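Local coordinates for protein tryptophan halogenase (PDB 2PYX) that probably binds FAD and acts as a flavin-dependent monooxygenase of the tryptophan halogenase family, perhaps halogenating tryptophan or a related compound, at residues Ile10-Gly15 against Trp20-Leu25; Glu29-Lys34 against Leu43-Ile48; Leu180-Cys185 against Val191-Asp196; Asp227-Gly230 against Leu234-Gly237. One frame throughout, in Å; residues are numbered along the deposited sequence.

Contact 1. Residues Ile10-Gly15 against Trp20-Leu25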
loop_
_atom_site.group_PDB
_atom_site.type_symbol
_atom_site.label_atom_id
_atom_site.label_comp_id
_atom_site.label_asym_id
_atom_site.label_seq_id
_atom_site.Cartn_x
_atom_site.Cartn_y
_atom_site.Cartn_z
ATOM N N ILE A 10 25.162 -9.344 0.773
ATOM C CA ILE A 10 23.831 -9.072 0.238
ATOM C C ILE A 10 23.936 -7.948 -0.768
ATOM O O ILE A 10 24.418 -6.865 -0.427
ATOM C CB ILE A 10 22.873 -8.585 1.343
ATOM C CG1 ILE A 10 22.955 -9.472 2.584
ATOM C CG2 ILE A 10 21.446 -8.554 0.791
ATOM C CD1 ILE A 10 22.634 -10.894 2.343
ATOM N N ILE A 11 23.490 -8.212 -2.003
ATOM C CA ILE A 11 23.527 -7.285 -3.093
ATOM C C ILE A 11 22.117 -6.927 -3.528
ATOM O O ILE A 11 21.335 -7.824 -3.935
ATOM C CB ILE A 11 24.317 -7.840 -4.312
ATOM C CG1 ILE A 11 25.690 -8.392 -3.893
ATOM C CG2 ILE A 11 24.418 -6.792 -5.385
ATOM C CD1 ILE A 11 26.554 -7.395 -3.269
ATOM N N ILE A 12 21.777 -5.646 -3.435
ATOM C CA ILE A 12 20.491 -5.097 -3.863
ATOM C C ILE A 12 20.672 -4.416 -5.199
ATOM O O ILE A 12 21.506 -3.520 -5.337
ATOM C CB ILE A 12 19.956 -4.093 -2.826
ATOM C CG1 ILE A 12 19.838 -4.756 -1.441
ATOM C CG2 ILE A 12 18.676 -3.484 -3.324
ATOM C CD1 ILE A 12 19.677 -3.753 -0.333
ATOM N N VAL A 13 19.896 -4.842 -6.189
ATOM C CA VAL A 13 20.045 -4.349 -7.537
ATOM C C VAL A 13 18.861 -3.441 -7.806
ATOM O O VAL A 13 17.716 -3.921 -7.992
ATOM C CB VAL A 13 20.131 -5.496 -8.562
ATOM C CG1 VAL A 13 20.412 -4.935 -9.947
ATOM C CG2 VAL A 13 21.248 -6.460 -8.168
ATOM N N GLY A 14 19.129 -2.134 -7.800
ATOM C CA GLY A 14 18.102 -1.142 -7.902
ATOM C C GLY A 14 17.927 -0.344 -6.627
ATOM O O GLY A 14 18.047 -0.876 -5.527
ATOM N N GLY A 15 17.677 0.952 -6.791
ATOM C CA GLY A 15 17.407 1.823 -5.693
ATOM C C GLY A 15 15.910 2.056 -5.513
ATOM O O GLY A 15 15.095 1.117 -5.435
ATOM N N TRP A 20 15.947 0.895 -1.185
ATOM C CA TRP A 20 16.392 1.538 0.053
ATOM C C TRP A 20 15.614 1.116 1.292
ATOM O O TRP A 20 16.180 1.014 2.376
ATOM C CB TRP A 20 16.446 3.048 -0.075
ATOM C CG TRP A 20 17.515 3.470 -1.027
ATOM C CD1 TRP A 20 17.345 3.954 -2.305
ATOM C CD2 TRP A 20 18.911 3.392 -0.809
ATOM N NE1 TRP A 20 18.569 4.205 -2.880
ATOM C CE2 TRP A 20 19.543 3.867 -1.984
ATOM C CE3 TRP A 20 19.709 2.965 0.258
ATOM C CZ2 TRP A 20 20.930 3.915 -2.111
ATOM C CZ3 TRP A 20 21.068 3.048 0.134
ATOM C CH2 TRP A 20 21.667 3.515 -1.057
ATOM N N ILE A 21 14.328 0.814 1.147
ATOM C CA ILE A 21 13.633 0.264 2.318
ATOM C C ILE A 21 14.244 -1.087 2.687
ATOM O O ILE A 21 14.428 -1.404 3.869
ATOM C CB ILE A 21 12.120 0.158 2.085
ATOM C CG1 ILE A 21 11.495 1.561 2.154
ATOM C CG2 ILE A 21 11.449 -0.786 3.111
ATOM C CD1 ILE A 21 10.051 1.616 1.656
ATOM N N THR A 22 14.551 -1.890 1.667
ATOM C CA THR A 22 15.175 -3.184 1.914
ATOM C C THR A 22 16.513 -2.999 2.632
ATOM O O THR A 22 16.816 -3.667 3.600
ATOM C CB THR A 22 15.354 -3.993 0.608
ATOM O OG1 THR A 22 14.066 -4.174 -0.008
ATOM C CG2 THR A 22 15.986 -5.344 0.878
ATOM N N ALA A 23 17.368 -2.132 2.093
ATOM C CA ALA A 23 18.678 -1.902 2.697
ATOM C C ALA A 23 18.556 -1.488 4.154
ATOM O O ALA A 23 19.250 -2.000 5.028
ATOM C CB ALA A 23 19.419 -0.837 1.912
ATOM N N GLY A 24 17.645 -0.558 4.424
ATOM C CA GLY A 24 17.484 -0.034 5.772
ATOM C C GLY A 24 16.974 -1.048 6.761
ATOM O O GLY A 24 17.461 -1.164 7.895
ATOM N N LEU A 25 15.956 -1.802 6.337
ATOM C CA LEU A 25 15.387 -2.819 7.223
ATOM C C LEU A 25 16.410 -3.940 7.524
ATOM O O LEU A 25 16.521 -4.397 8.643
ATOM C CB LEU A 25 14.078 -3.373 6.682
ATOM C CG LEU A 25 12.901 -2.403 6.767
ATOM C CD1 LEU A 25 11.726 -3.036 6.021
ATOM C CD2 LEU A 25 12.531 -2.072 8.202
#

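Contact 2. Residues Glu29-Lys34 against Leu43-Ile48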
loop_
_atom_site.group_PDB
_atom_site.type_symbol
_atom_site.label_atom_id
_atom_site.label_comp_id
_atom_site.label_asym_id
_atom_site.label_seq_id
_atom_site.Cartn_x
_atom_site.Cartn_y
_atom_site.Cartn_z
ATOM N N GLU A 29 18.035 -4.361 11.328
ATOM C CA GLU A 29 17.740 -5.608 12.039
ATOM C C GLU A 29 19.005 -6.358 12.449
ATOM O O GLU A 29 19.027 -6.925 13.532
ATOM C CB GLU A 29 16.811 -6.516 11.216
ATOM C CG GLU A 29 16.521 -7.861 11.808
ATOM C CD GLU A 29 15.722 -7.819 13.095
ATOM O OE1 GLU A 29 15.296 -6.741 13.564
ATOM O OE2 GLU A 29 15.527 -8.908 13.670
ATOM N N HIS A 30 20.026 -6.361 11.587
ATOM C CA HIS A 30 21.201 -7.218 11.832
ATOM C C HIS A 30 22.471 -6.512 12.292
ATOM O O HIS A 30 23.304 -7.127 12.954
ATOM C CB HIS A 30 21.502 -8.041 10.581
ATOM C CG HIS A 30 20.431 -9.049 10.317
ATOM N ND1 HIS A 30 20.351 -10.237 11.004
ATOM C CD2 HIS A 30 19.326 -8.975 9.541
ATOM C CE1 HIS A 30 19.259 -10.879 10.620
ATOM N NE2 HIS A 30 18.601 -10.124 9.756
ATOM N N ASN A 31 22.589 -5.238 11.954
ATOM C CA ASN A 31 23.842 -4.487 12.120
ATOM C C ASN A 31 23.831 -3.380 13.174
ATOM O O ASN A 31 24.877 -2.796 13.426
ATOM C CB ASN A 31 24.255 -3.907 10.771
ATOM C CG ASN A 31 24.661 -4.977 9.768
ATOM O OD1 ASN A 31 24.674 -6.182 10.087
ATOM N ND2 ASN A 31 25.042 -4.545 8.555
ATOM N N VAL A 32 22.672 -3.114 13.786
ATOM C CA VAL A 32 22.466 -1.963 14.697
ATOM C C VAL A 32 21.836 -2.436 16.013
ATOM O O VAL A 32 20.958 -3.309 16.026
ATOM C CB VAL A 32 21.530 -0.936 14.059
ATOM C CG1 VAL A 32 21.232 0.197 15.013
ATOM C CG2 VAL A 32 22.115 -0.427 12.793
ATOM N N ASP A 33 22.311 -1.884 17.129
ATOM C CA ASP A 33 21.749 -2.121 18.457
ATOM C C ASP A 33 21.643 -0.749 19.114
ATOM O O ASP A 33 22.624 -0.010 19.177
ATOM C CB ASP A 33 22.632 -3.053 19.297
ATOM C CG ASP A 33 21.963 -3.526 20.616
ATOM O OD1 ASP A 33 20.695 -3.699 20.607
ATOM O OD2 ASP A 33 22.662 -3.817 21.625
ATOM N N LYS A 34 20.439 -0.423 19.576
ATOM C CA LYS A 34 20.157 0.857 20.258
ATOM C C LYS A 34 20.665 2.034 19.443
ATOM O O LYS A 34 21.284 2.960 19.988
ATOM C CB LYS A 34 20.795 0.873 21.642
ATOM C CG LYS A 34 20.345 -0.215 22.599
ATOM C CD LYS A 34 21.291 -0.287 23.818
ATOM N N LEU A 43 26.126 -8.187 8.333
ATOM C CA LEU A 43 25.821 -8.152 6.928
ATOM C C LEU A 43 26.627 -7.074 6.226
ATOM O O LEU A 43 26.754 -5.949 6.730
ATOM C CB LEU A 43 24.343 -7.822 6.658
ATOM C CG LEU A 43 23.325 -8.784 7.269
ATOM C CD1 LEU A 43 21.940 -8.355 6.839
ATOM C CD2 LEU A 43 23.596 -10.217 6.880
ATOM N N ASN A 44 27.093 -7.425 5.041
ATOM C CA ASN A 44 27.752 -6.488 4.145
ATOM C C ASN A 44 26.784 -6.244 3.005
ATOM O O ASN A 44 26.602 -7.093 2.126
ATOM C CB ASN A 44 29.082 -7.050 3.628
ATOM C CG ASN A 44 29.848 -6.045 2.764
ATOM O OD1 ASN A 44 29.727 -4.840 2.947
ATOM N ND2 ASN A 44 30.627 -6.555 1.805
ATOM N N ILE A 45 26.120 -5.094 3.058
ATOM C CA ILE A 45 25.051 -4.771 2.126
ATOM C C ILE A 45 25.527 -3.724 1.111
ATOM O O ILE A 45 26.018 -2.665 1.498
ATOM C CB ILE A 45 23.838 -4.218 2.883
ATOM C CG1 ILE A 45 23.341 -5.175 3.967
ATOM C CG2 ILE A 45 22.713 -3.870 1.892
ATOM C CD1 ILE A 45 22.502 -4.464 4.980
ATOM N N THR A 46 25.417 -4.052 -0.171
ATOM C CA THR A 46 25.745 -3.159 -1.266
ATOM C C THR A 46 24.505 -2.972 -2.137
ATOM O O THR A 46 23.852 -3.950 -2.521
ATOM C CB THR A 46 26.896 -3.742 -2.114
ATOM O OG1 THR A 46 28.063 -3.949 -1.294
ATOM C CG2 THR A 46 27.239 -2.825 -3.312
ATOM N N LEU A 47 24.218 -1.728 -2.489
ATOM C CA LEU A 47 23.135 -1.372 -3.358
ATOM C C LEU A 47 23.703 -0.791 -4.639
ATOM O O LEU A 47 24.432 0.211 -4.580
ATOM C CB LEU A 47 22.138 -0.418 -2.678
ATOM C CG LEU A 47 20.813 -0.163 -3.439
ATOM C CD1 LEU A 47 19.700 0.170 -2.470
ATOM C CD2 LEU A 47 20.948 0.972 -4.423
ATOM N N ILE A 48 23.381 -1.410 -5.773
ATOM C CA ILE A 48 23.829 -0.952 -7.101
ATOM C C ILE A 48 22.622 -0.290 -7.743
ATOM O O ILE A 48 21.602 -0.941 -8.010
ATOM C CB ILE A 48 24.325 -2.106 -7.992
ATOM C CG1 ILE A 48 25.470 -2.862 -7.319
ATOM C CG2 ILE A 48 24.754 -1.528 -9.370
ATOM C CD1 ILE A 48 25.843 -4.174 -7.983
#

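Contact 3. Residues Leu180-Cys185 against Val191-Asp196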
loop_
_atom_site.group_PDB
_atom_site.type_symbol
_atom_site.label_atom_id
_atom_site.label_comp_id
_atom_site.label_asym_id
_atom_site.label_seq_id
_atom_site.Cartn_x
_atom_site.Cartn_y
_atom_site.Cartn_z
ATOM N N LEU A 180 15.964 10.563 0.975
ATOM C CA LEU A 180 16.172 10.542 2.422
ATOM C C LEU A 180 16.766 9.206 2.881
ATOM O O LEU A 180 17.691 9.151 3.665
ATOM C CB LEU A 180 14.862 10.845 3.154
ATOM C CG LEU A 180 14.778 10.697 4.670
ATOM C CD1 LEU A 180 15.936 11.393 5.331
ATOM C CD2 LEU A 180 13.502 11.272 5.224
ATOM N N LEU A 181 16.221 8.117 2.361
ATOM C CA LEU A 181 16.695 6.789 2.742
ATOM C C LEU A 181 18.144 6.545 2.263
ATOM O O LEU A 181 18.945 5.920 2.954
ATOM C CB LEU A 181 15.787 5.697 2.158
ATOM C CG LEU A 181 14.406 5.629 2.818
ATOM C CD1 LEU A 181 13.509 4.746 1.959
ATOM C CD2 LEU A 181 14.495 5.127 4.271
ATOM N N THR A 182 18.470 7.034 1.064
ATOM C CA THR A 182 19.827 6.883 0.558
ATOM C C THR A 182 20.817 7.509 1.531
ATOM O O THR A 182 21.830 6.920 1.876
ATOM C CB THR A 182 19.957 7.611 -0.784
ATOM O OG1 THR A 182 19.123 6.979 -1.779
ATOM C CG2 THR A 182 21.424 7.621 -1.254
ATOM N N GLU A 183 20.468 8.724 1.961
ATOM C CA GLU A 183 21.299 9.464 2.924
ATOM C C GLU A 183 21.399 8.719 4.249
ATOM O O GLU A 183 22.481 8.483 4.755
ATOM C CB GLU A 183 20.736 10.885 3.145
ATOM C CG GLU A 183 20.775 11.739 1.899
ATOM C CD GLU A 183 19.803 12.927 1.863
ATOM O OE1 GLU A 183 18.955 13.111 2.790
ATOM O OE2 GLU A 183 19.879 13.669 0.839
ATOM N N HIS A 184 20.264 8.311 4.797
ATOM C CA HIS A 184 20.288 7.621 6.061
ATOM C C HIS A 184 21.035 6.298 5.980
ATOM O O HIS A 184 21.861 5.973 6.836
ATOM C CB HIS A 184 18.876 7.398 6.512
ATOM C CG HIS A 184 18.769 6.716 7.828
ATOM N ND1 HIS A 184 18.856 7.394 9.030
ATOM C CD2 HIS A 184 18.574 5.413 8.138
ATOM C CE1 HIS A 184 18.712 6.530 10.021
ATOM N NE2 HIS A 184 18.547 5.321 9.508
ATOM N N CYS A 185 20.750 5.507 4.955
ATOM C CA CYS A 185 21.330 4.171 4.899
ATOM C C CYS A 185 22.833 4.160 4.680
ATOM O O CYS A 185 23.550 3.330 5.215
ATOM C CB CYS A 185 20.704 3.337 3.797
ATOM S SG CYS A 185 18.976 2.855 4.179
ATOM N N VAL A 191 25.529 1.085 4.573
ATOM C CA VAL A 191 25.250 0.506 3.266
ATOM C C VAL A 191 26.199 1.107 2.214
ATOM O O VAL A 191 26.393 2.335 2.156
ATOM C CB VAL A 191 23.776 0.703 2.896
ATOM C CG1 VAL A 191 23.477 0.168 1.501
ATOM C CG2 VAL A 191 22.926 -0.030 3.944
ATOM N N THR A 192 26.811 0.234 1.426
ATOM C CA THR A 192 27.669 0.655 0.309
ATOM C C THR A 192 26.815 0.930 -0.911
ATOM O O THR A 192 25.977 0.108 -1.287
ATOM C CB THR A 192 28.701 -0.394 0.005
ATOM O OG1 THR A 192 29.533 -0.595 1.165
ATOM C CG2 THR A 192 29.568 0.030 -1.199
ATOM N N HIS A 193 27.018 2.098 -1.528
ATOM C CA HIS A 193 26.221 2.555 -2.657
ATOM C C HIS A 193 27.120 2.579 -3.897
ATOM O O HIS A 193 28.185 3.213 -3.890
ATOM C CB HIS A 193 25.704 3.948 -2.332
ATOM C CG HIS A 193 24.693 4.493 -3.285
ATOM N ND1 HIS A 193 24.295 5.813 -3.274
ATOM C CD2 HIS A 193 23.955 3.884 -4.244
ATOM C CE1 HIS A 193 23.359 5.992 -4.185
ATOM N NE2 HIS A 193 23.150 4.842 -4.808
ATOM N N ILE A 194 26.695 1.902 -4.951
ATOM C CA ILE A 194 27.418 1.935 -6.243
ATOM C C ILE A 194 26.445 2.458 -7.261
ATOM O O ILE A 194 25.328 1.945 -7.373
ATOM C CB ILE A 194 27.913 0.556 -6.684
ATOM C CG1 ILE A 194 28.915 0.003 -5.688
ATOM C CG2 ILE A 194 28.526 0.636 -8.098
ATOM C CD1 ILE A 194 29.294 -1.436 -5.963
ATOM N N ARG A 195 26.835 3.512 -7.994
ATOM C CA ARG A 195 26.028 4.038 -9.088
ATOM C C ARG A 195 26.602 3.542 -10.405
ATOM O O ARG A 195 27.604 4.101 -10.881
ATOM C CB ARG A 195 26.065 5.568 -9.097
ATOM C CG ARG A 195 25.355 6.258 -7.945
ATOM C CD ARG A 195 23.882 5.910 -7.917
ATOM N NE ARG A 195 23.039 7.094 -7.732
ATOM C CZ ARG A 195 22.180 7.574 -8.628
ATOM N NH1 ARG A 195 22.005 6.977 -9.803
ATOM N NH2 ARG A 195 21.474 8.657 -8.336
ATOM N N ASP A 196 25.999 2.513 -10.991
ATOM C CA ASP A 196 26.543 1.861 -12.199
ATOM C C ASP A 196 25.550 0.909 -12.849
ATOM O O ASP A 196 24.505 0.596 -12.264
ATOM C CB ASP A 196 27.799 1.073 -11.799
ATOM C CG ASP A 196 28.752 0.812 -12.976
ATOM O OD1 ASP A 196 28.429 1.201 -14.121
ATOM O OD2 ASP A 196 29.825 0.230 -12.707
#

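Contact 4. Residues Asp227-Gly230 against Leu234-Gly237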
loop_
_atom_site.group_PDB
_atom_site.type_symbol
_atom_site.label_atom_id
_atom_site.label_comp_id
_atom_site.label_asym_id
_atom_site.label_seq_id
_atom_site.Cartn_x
_atom_site.Cartn_y
_atom_site.Cartn_z
ATOM N N ASP A 227 16.232 -8.315 -6.210
ATOM C CA ASP A 227 15.857 -7.677 -7.449
ATOM C C ASP A 227 14.901 -6.516 -7.153
ATOM O O ASP A 227 13.725 -6.738 -6.867
ATOM C CB ASP A 227 15.197 -8.680 -8.395
ATOM C CG ASP A 227 14.953 -8.114 -9.778
ATOM O OD1 ASP A 227 15.035 -6.898 -9.944
ATOM O OD2 ASP A 227 14.628 -8.894 -10.693
ATOM N N CYS A 228 15.422 -5.290 -7.240
ATOM C CA CYS A 228 14.668 -4.065 -7.140
ATOM C C CYS A 228 14.709 -3.270 -8.468
ATOM O O CYS A 228 14.657 -2.036 -8.486
ATOM C CB CYS A 228 15.211 -3.261 -5.954
ATOM S SG CYS A 228 14.926 -4.098 -4.382
ATOM N N THR A 229 14.782 -3.996 -9.580
ATOM C CA THR A 229 14.934 -3.361 -10.898
ATOM C C THR A 229 13.611 -2.864 -11.525
ATOM O O THR A 229 13.606 -2.377 -12.674
ATOM C CB THR A 229 15.618 -4.319 -11.893
ATOM O OG1 THR A 229 14.808 -5.486 -12.138
ATOM C CG2 THR A 229 16.975 -4.689 -11.392
ATOM N N GLY A 230 12.502 -2.953 -10.796
ATOM C CA GLY A 230 11.195 -2.524 -11.313
ATOM C C GLY A 230 10.555 -3.542 -12.220
ATOM O O GLY A 230 10.922 -4.712 -12.194
ATOM N N LEU A 234 14.705 -7.764 -13.997
ATOM C CA LEU A 234 15.889 -8.266 -14.696
ATOM C C LEU A 234 16.540 -9.530 -14.119
ATOM O O LEU A 234 17.127 -10.335 -14.859
ATOM C CB LEU A 234 16.930 -7.159 -14.808
ATOM C CG LEU A 234 16.515 -5.894 -15.563
ATOM C CD1 LEU A 234 17.636 -4.888 -15.568
ATOM C CD2 LEU A 234 16.076 -6.208 -16.996
ATOM N N LEU A 235 16.433 -9.721 -12.798
ATOM C CA LEU A 235 17.034 -10.864 -12.149
ATOM C C LEU A 235 16.012 -11.984 -12.002
ATOM O O LEU A 235 16.219 -13.114 -12.422
ATOM C CB LEU A 235 17.616 -10.504 -10.781
ATOM C CG LEU A 235 19.039 -9.914 -10.797
ATOM C CD1 LEU A 235 19.124 -8.618 -11.511
ATOM C CD2 LEU A 235 19.579 -9.791 -9.368
ATOM N N LEU A 236 14.882 -11.687 -11.392
ATOM C CA LEU A 236 13.941 -12.749 -11.093
ATOM C C LEU A 236 13.152 -13.206 -12.345
ATOM O O LEU A 236 13.117 -14.390 -12.703
ATOM C CB LEU A 236 12.981 -12.303 -9.985
ATOM C CG LEU A 236 12.051 -13.424 -9.512
ATOM C CD1 LEU A 236 12.672 -14.168 -8.362
ATOM C CD2 LEU A 236 10.662 -12.931 -9.129
ATOM N N GLY A 237 12.536 -12.241 -13.010
ATOM C CA GLY A 237 11.749 -12.567 -14.196
ATOM C C GLY A 237 12.583 -12.947 -15.388
ATOM O O GLY A 237 12.285 -13.948 -16.029
#

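Contact 1. Residues Ile10-Gly15 against Trp20-Leu25
I12 points toward helix 16-31 from strand 9-13, and its end methyl CD1 makes the contact. CD1 lies 3.7 Å from A23 CA and equally far from A23 CB, so it rests against the helix backbone where the alanine leaves little bulk. T22 borders the same spot. Its OG1 stands beside the backbone N (chi1 -58°), which sends the methyl CG2 anti to that N and to 4.2 Å from I12 CD1. The same torsion lets T22 OG1 hydrogen-bond to A18 O one turn earlier and keeps its polar end off the isoleucine.

The second meeting point lies past the end of the strand. W20 leaves the helix to one side, but its indole swings back, and the pyrrole nitrogen NE1 comes within 3.9 Å of G15 CA; the ring meets the glycine obliquely. A CB on G15 would stand about 3.2 Å from W20 NE1, so the indole favours a residue without a side chain here. The indole also packs edge-to-face with H193 and touches L181, T182, C185 and T186 of helix 174-187.

Strand, glycine-rich turn and helix form the first beta-alpha unit of a Rossmann-type fold, and G15 belongs to the predicted FAD site. No hydrogen bond joins the two segments, which implies that the helix is seated on the strand by apolar contact, consistent with a glycine turn kept clear of side chains where FAD is predicted to bind.

Contact 2. Residues Glu29-Lys34 against Leu43-Ile48
The carboxamide of N31 pairs with the backbone of L43 through two hydrogen bonds. N31 OD1 accepts from L43 N at 3.0 Å; the bond is nearly straight (170°) and falls on a lone pair in the carbonyl plane. On the other branch, N31 ND2 donates to L43 O at 2.9 Å, less directly, with the acceptor somewhat out of the amide plane. Both ends of the amide are thus spent on a single residue, which fixes its flip and holds the group against the chain just before strand 44-49 begins. Were N31 an alanine, L43 N and L43 O would probably lose these mates, and the start of the strand could shift relative to the helix end.

N31 stands near the C-terminal end of helix 16-31, and the pair lies where the first beta-alpha-beta crossover of the Rossmann-type domain passes from that helix to strand 44-49, which runs parallel to strand 9-13.

Beyond the amide the contact is apolar. L43 CD1 sits 3.8 Å from H30 CB and touches the imidazole obliquely at CD2, while the ring's nitrogens turn elsewhere, NE2 to A376 O and ND1 to K42 NZ. With CG anti to the carbonyl carbon (chi1 -59°), the torsion brings the leucine's CD1 against H30. L379 also packs on both H30 and L43. Farther in, I45 points toward the helix and brings CD1 to 4.4 Å from N31 ND2, a marginal approach.

Contact 3. Residues Leu180-Cys185 against Val191-Asp196
V191 N donates to C185 O across the turn between helix 174-187 and strand 192-195, a bond of 3.1 Å that is nearly straight at the hydrogen (166°), although the donor is tilted from the carbonyl plane. It ties the last part of the helix to the strand that forms one outer edge of the Rossmann-type sheet, where it runs parallel to strand 44-49.

The same two residues continue the contact with their side chains. V191 points toward the helix, and its CG2, anti to the carbonyl carbon, lies 4.0 Å from C185 CB and also leans over C185 O. The sulfur of C185 is directed elsewhere, to G24 CA of helix 16-31. V191 in turn packs on I45 of the neighbouring strand.

One turn back along the helix, T182 faces H193. Since the histidine's CG is anti to its backbone N (chi1 -171°), the ring extends from the strand toward the helix, and NE2 at its end hydrogen-bonds to E49 OE1. T182 OG1 bonds to S178 O in its own helix, so a methyl is presented instead: T182 CG2 meets H193 CE1 obliquely at 3.9 Å.

Contact 4. Residues Asp227-Gly230 against Leu234-Gly237
D227 and T229 between them engage three successive backbone N-H groups at the start of helix 234-239. The carboxylate oxygen D227 OD2 takes two of them. L236 N approaches at 2.9 Å in a nearly straight bond (169°) on the anti lone pair, whereas L235 N, also 2.9 Å from D227 OD2, comes from well above the carboxylate plane and at a more bent angle. The third, L234 N, donates to T229 OG1 at 2.9 Å.

A second set of bonds stays within the first segment and involves the other oxygen. D227 OD1 is met nearly along its C-O axis by T229 N, 2.9 Å away, which makes an Asx turn, and on its syn lone pair by the hydroxyl T229 OG1, 2.6 Å away. The hydroxyl thus gives its proton to OD1 while receiving L234 N. T229 reaches both with OG1 placed between its backbone N and carbonyl carbon (chi1 64°).

This turn follows strand 224-227 of the Rossmann-type sheet and leads into the helix. Amides at a helix start would favour a negative charge, and the carboxylate probably benefits from theirs. With an alanine at D227, L235 N and L236 N would probably lose their acceptor and the Asx turn its OD1, leaving the T229 hydroxyl held by L234 N alone among the bonds described.

Apolar packing is limited. D227 CB lies 3.9 Å from L235 CB, the two side chains passing at a slant, and T229 CB is 4.1 Å from L234 CG. Outside the segments, L235 packs on V13 and C347, and L236 on A349 and V242.

Contacts 1, 2 and 3 cluster on one part of the Rossmann-type sheet. Contacts 1 and 2 share helix 16-31 and use neighbouring strands, 9-13 and 44-49; contact 3 adds edge strand 192-195, joined to strand 44-49 by L47 N to T192 O. Contact 4 lies by the other flank of strand 9-13, where V13 O probably accepts from C228 N, and touches neither contact 2 nor contact 3. Contacts 1, 2 and 4 are mainly buried, while contact 3 is partly open. Contact 1, which includes G15 of the predicted FAD site, has no hydrogen bond across it; contacts 2 and 4 bind backbone through polar side chains, and contact 3 has one backbone bond.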